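Local coordinates for protein possible translation initiation inhibitor (Rhodopseudomonas palustris, PDB 3LME) that is of unknown function but belongs to the YjgF-like clan of small alpha/beta proteins, and assembles as a trimer, at residues I5-I13 and N58-A66. The protein carries 1 engineered substitution. Residues are numbered along the deposited sequence; the frame is centred on the assembly and turned at random.
Sequences IIAPTDKTI and NMLAAAEAA
One face of the Asn58 carboxamide is covered by Ile13, whose CG1 stands almost straight above Asn58 CG at 4.0 Å; the two side chains meet at about a right angle. Ile13 CD1 leans over the same amide. The flat peptide group that follows Lys11 turns its oxygen to helix 48-64, and Lys11 O rests against the methyl of Ala61 (O to CB 3.3 Å). One residue further along the loop, Thr12 brings OG1 to 3.7 Å from Ala62 CA. Ala61 O, at a similar distance from that hydroxyl, accepts the backbone N-H of Ala65. At the other end of the contact Ile6 supplies the main apolar wedge. Its CG1 lies beside the backbone N (chi1 -63°) and the chain runs on extended (chi2 160°), which delivers CD1 to Ala66 CB at 3.5 Å, while the CG2 branch meets Ala65 CB at 4.2 Å. The methyls of Ala61, Ala65 and Ala66 meet the loop, and no hydrogen bond joins the two segments. Thr12 O is hydrogen-bonded to Arg39 NE, and the backbone of Ile6 to that of Gly22. Ala62 also touches Ile31 and Met34 on strand 28-35, and Met59 touches Met34 and Ile122, the latter on strand 120-127. The loop joining strands 4-5 and 22-25 borders a helix laid on a mixed sheet, the alpha/beta layering of the YjgF-like fold.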
ATOM      1  N   ILE A   5      -0.826  12.336 -15.221  1.00 53.48           N
ATOM      2  CA  ILE A   5       0.245  11.341 -15.292  1.00 52.46           C
ATOM      3  C   ILE A   5       1.563  12.062 -15.465  1.00 52.07           C
ATOM      4  O   ILE A   5       1.673  12.930 -16.294  1.00 51.96           O
ATOM      5  CB  ILE A   5       0.076  10.363 -16.499  1.00 52.90           C
ATOM      6  CG1 ILE A   5      -1.171   9.461 -16.338  1.00 52.24           C
ATOM      7  CG2 ILE A   5       1.374   9.530 -16.751  1.00 51.03           C
ATOM      8  CD1 ILE A   5      -1.161   8.559 -15.129  1.00 52.38           C
ATOM      9  N   ILE A   6       2.565  11.674 -14.694  1.00 52.16           N
ATOM     10  CA  ILE A   6       3.881  12.312 -14.727  1.00 52.10           C
ATOM     11  C   ILE A   6       4.648  11.875 -15.947  1.00 52.32           C
ATOM     12  O   ILE A   6       5.045  10.725 -16.057  1.00 52.65           O
ATOM     13  CB  ILE A   6       4.683  11.948 -13.486  1.00 51.86           C
ATOM     14  CG1 ILE A   6       3.974  12.493 -12.249  1.00 51.93           C
ATOM     15  CG2 ILE A   6       6.092  12.487 -13.583  1.00 51.85           C
ATOM     16  CD1 ILE A   6       4.386  11.823 -10.987  1.00 52.76           C
ATOM     17  N   ALA A   7       4.837  12.797 -16.882  1.00 53.19           N
ATOM     18  CA  ALA A   7       5.607  12.517 -18.108  1.00 53.55           C
ATOM     19  C   ALA A   7       7.090  12.175 -17.821  1.00 53.44           C
ATOM     20  O   ALA A   7       7.701  12.728 -16.901  1.00 53.12           O
ATOM     21  CB  ALA A   7       5.493  13.688 -19.075  1.00 53.68           C
ATOM     22  N   PRO A   8       7.663  11.241 -18.593  1.00 53.58           N
ATOM     23  CA  PRO A   8       9.052  10.864 -18.333  1.00 54.20           C
ATOM     24  C   PRO A   8      10.011  11.981 -18.690  1.00 54.78           C
ATOM     25  O   PRO A   8       9.753  12.757 -19.609  1.00 54.84           O
ATOM     26  CB  PRO A   8       9.279   9.652 -19.234  1.00 53.87           C
ATOM     27  CG  PRO A   8       7.944   9.186 -19.584  1.00 54.14           C
ATOM     28  CD  PRO A   8       7.047  10.388 -19.610  1.00 53.40           C
ATOM     29  N   THR A   9      11.121  12.024 -17.971  1.00 55.69           N
ATOM     30  CA  THR A   9      12.039  13.150 -18.002  1.00 56.94           C
ATOM     31  C   THR A   9      13.449  12.618 -18.192  1.00 57.35           C
ATOM     32  O   THR A   9      13.644  11.405 -18.194  1.00 57.49           O
ATOM     33  CB  THR A   9      11.825  13.953 -16.713  1.00 57.04           C
ATOM     34  OG1 THR A   9      10.936  15.030 -17.016  1.00 58.74           O
ATOM     35  CG2 THR A   9      13.094  14.493 -16.116  1.00 57.28           C
ATOM     36  N   ASP A  10      14.431  13.485 -18.409  1.00 58.11           N
ATOM     37  CA  ASP A  10      15.794  12.962 -18.616  1.00 58.65           C
ATOM     38  C   ASP A  10      16.506  12.634 -17.295  1.00 58.45           C
ATOM     39  O   ASP A  10      17.649  12.161 -17.293  1.00 58.28           O
ATOM     40  CB  ASP A  10      16.630  13.827 -19.584  1.00 58.52           C
ATOM     41  CG  ASP A  10      17.119  15.145 -18.966  1.00 61.97           C
ATOM     42  OD1 ASP A  10      18.002  15.798 -19.583  1.00 65.07           O
ATOM     43  OD2 ASP A  10      16.650  15.557 -17.878  1.00 65.26           O
ATOM     44  N   LYS A  11      15.801  12.859 -16.178  1.00 58.40           N
ATOM     45  CA  LYS A  11      16.275  12.460 -14.831  1.00 58.82           C
ATOM     46  C   LYS A  11      15.559  11.194 -14.281  1.00 58.09           C
ATOM     47  O   LYS A  11      15.938  10.653 -13.246  1.00 58.20           O
ATOM     48  CB  LYS A  11      16.187  13.636 -13.848  1.00 58.64           C
ATOM     49  CG  LYS A  11      17.369  14.610 -13.917  1.00 61.64           C
ATOM     50  CD  LYS A  11      16.895  16.107 -13.905  1.00 67.51           C
ATOM     51  CE  LYS A  11      18.066  17.095 -14.129  1.00 70.15           C
ATOM     52  NZ  LYS A  11      17.758  18.162 -15.152  1.00 71.35           N
ATOM     53  N   THR A  12      14.604  10.697 -15.059  1.00 57.42           N
ATOM     54  CA  THR A  12      13.556   9.771 -14.652  1.00 56.78           C
ATOM     55  C   THR A  12      13.610   8.447 -15.428  1.00 56.59           C
ATOM     56  O   THR A  12      14.226   8.380 -16.487  1.00 56.19           O
ATOM     57  CB  THR A  12      12.201  10.475 -14.889  1.00 56.72           C
ATOM     58  OG1 THR A  12      11.634  10.867 -13.638  1.00 57.76           O
ATOM     59  CG2 THR A  12      11.229   9.636 -15.653  1.00 55.62           C
ATOM     60  N   ILE A  13      12.998   7.400 -14.858  1.00 56.44           N
ATOM     61  CA  ILE A  13      12.738   6.107 -15.516  1.00 55.69           C
ATOM     62  C   ILE A  13      11.859   6.338 -16.746  1.00 55.64           C
ATOM     63  O   ILE A  13      11.111   7.297 -16.794  1.00 55.52           O
ATOM     64  CB  ILE A  13      12.051   5.103 -14.501  1.00 55.58           C
ATOM     65  CG1 ILE A  13      13.089   4.430 -13.624  1.00 55.41           C
ATOM     66  CG2 ILE A  13      11.215   4.017 -15.172  1.00 54.85           C
ATOM     67  CD1 ILE A  13      14.045   3.545 -14.366  1.00 57.99           C
ATOM     68  N   ASN A  58      15.824   6.641  -8.095  1.00 42.87           N
ATOM     69  CA  ASN A  58      14.813   6.584  -9.126  1.00 42.50           C
ATOM     70  C   ASN A  58      13.472   7.116  -8.626  1.00 42.36           C
ATOM     71  O   ASN A  58      12.807   7.873  -9.339  1.00 42.78           O
ATOM     72  CB  ASN A  58      14.608   5.169  -9.643  1.00 43.32           C
ATOM     73  CG  ASN A  58      15.702   4.704 -10.557  1.00 43.55           C
ATOM     74  OD1 ASN A  58      15.902   3.514 -10.729  1.00 46.24           O
ATOM     75  ND2 ASN A  58      16.403   5.625 -11.158  1.00 48.18           N
ATOM     76  N   MET A  59      13.065   6.689  -7.423  1.00 41.73           N
ATOM     77  CA  MET A  59      11.763   7.050  -6.840  1.00 40.43           C
ATOM     78  C   MET A  59      11.761   8.571  -6.685  1.00 41.31           C
ATOM     79  O   MET A  59      10.799   9.237  -7.130  1.00 41.51           O
ATOM     80  CB  MET A  59      11.503   6.323  -5.488  1.00 39.38           C
ATOM     81  CG  MET A  59      10.167   6.657  -4.773  1.00 35.57           C
ATOM     82  SD  MET A  59       9.952   6.225  -3.012  1.00 28.65           S
ATOM     83  CE  MET A  59      11.305   7.088  -2.209  1.00 28.14           C
ATOM     84  N   LEU A  60      12.844   9.116  -6.099  1.00 41.13           N
ATOM     85  CA  LEU A  60      12.918  10.560  -5.779  1.00 41.27           C
ATOM     86  C   LEU A  60      12.916  11.459  -7.017  1.00 41.77           C
ATOM     87  O   LEU A  60      12.404  12.567  -6.970  1.00 42.08           O
ATOM     88  CB  LEU A  60      14.088  10.891  -4.839  1.00 40.24           C
ATOM     89  CG  LEU A  60      13.848  10.406  -3.400  1.00 39.28           C
ATOM     90  CD1 LEU A  60      15.114  10.377  -2.594  1.00 35.98           C
ATOM     91  CD2 LEU A  60      12.703  11.182  -2.644  1.00 37.37           C
ATOM     92  N   ALA A  61      13.470  10.950  -8.115  1.00 42.21           N
ATOM     93  CA  ALA A  61      13.449  11.628  -9.397  1.00 42.94           C
ATOM     94  C   ALA A  61      12.025  11.710  -9.947  1.00 43.54           C
ATOM     95  O   ALA A  61      11.576  12.753 -10.409  1.00 43.88           O
ATOM     96  CB  ALA A  61      14.364  10.930 -10.382  1.00 41.87           C
ATOM     97  N   ALA A  62      11.312  10.605  -9.918  1.00 44.74           N
ATOM     98  CA  ALA A  62       9.937  10.647 -10.348  1.00 45.64           C
ATOM     99  C   ALA A  62       9.229  11.685  -9.477  1.00 46.61           C
ATOM    100  O   ALA A  62       8.503  12.532  -9.999  1.00 47.05           O
ATOM    101  CB  ALA A  62       9.297   9.284 -10.239  1.00 45.07           C
ATOM    102  N   ALA A  63       9.492  11.680  -8.171  1.00 47.40           N
ATOM    103  CA  ALA A  63       8.785  12.601  -7.282  1.00 48.34           C
ATOM    104  C   ALA A  63       9.111  14.054  -7.618  1.00 49.23           C
ATOM    105  O   ALA A  63       8.221  14.883  -7.778  1.00 49.16           O
ATOM    106  CB  ALA A  63       9.092  12.308  -5.870  1.00 47.75           C
ATOM    107  N   GLU A  64      10.396  14.338  -7.753  1.00 50.66           N
ATOM    108  CA  GLU A  64      10.877  15.669  -8.079  1.00 52.13           C
ATOM    109  C   GLU A  64      10.342  16.166  -9.450  1.00 51.86           C
ATOM    110  O   GLU A  64      10.070  17.352  -9.614  1.00 51.99           O
ATOM    111  CB  GLU A  64      12.409  15.693  -7.957  1.00 52.67           C
ATOM    112  CG  GLU A  64      13.043  17.061  -8.088  1.00 58.28           C
ATOM    113  CD  GLU A  64      13.276  17.464  -9.561  1.00 66.40           C
ATOM    114  OE1 GLU A  64      13.226  18.692  -9.851  1.00 68.85           O
ATOM    115  OE2 GLU A  64      13.497  16.555 -10.425  1.00 69.63           O
ATOM    116  N   ALA A  65      10.151  15.258 -10.405  1.00 51.56           N
ATOM    117  CA  ALA A  65       9.484  15.585 -11.672  1.00 51.19           C
ATOM    118  C   ALA A  65       7.986  15.942 -11.524  1.00 51.57           C
ATOM    119  O   ALA A  65       7.350  16.426 -12.476  1.00 52.17           O
ATOM    120  CB  ALA A  65       9.656  14.461 -12.665  1.00 50.81           C
ATOM    121  N   ALA A  66       7.409  15.711 -10.352  1.00 51.00           N
ATOM    122  CA  ALA A  66       6.052  16.166 -10.116  1.00 50.49           C
ATOM    123  C   ALA A  66       6.031  17.265  -9.069  1.00 50.41           C
ATOM    124  O   ALA A  66       4.963  17.672  -8.630  1.00 50.57           O
ATOM    125  CB  ALA A  66       5.176  15.021  -9.697  1.00 50.84           C
TER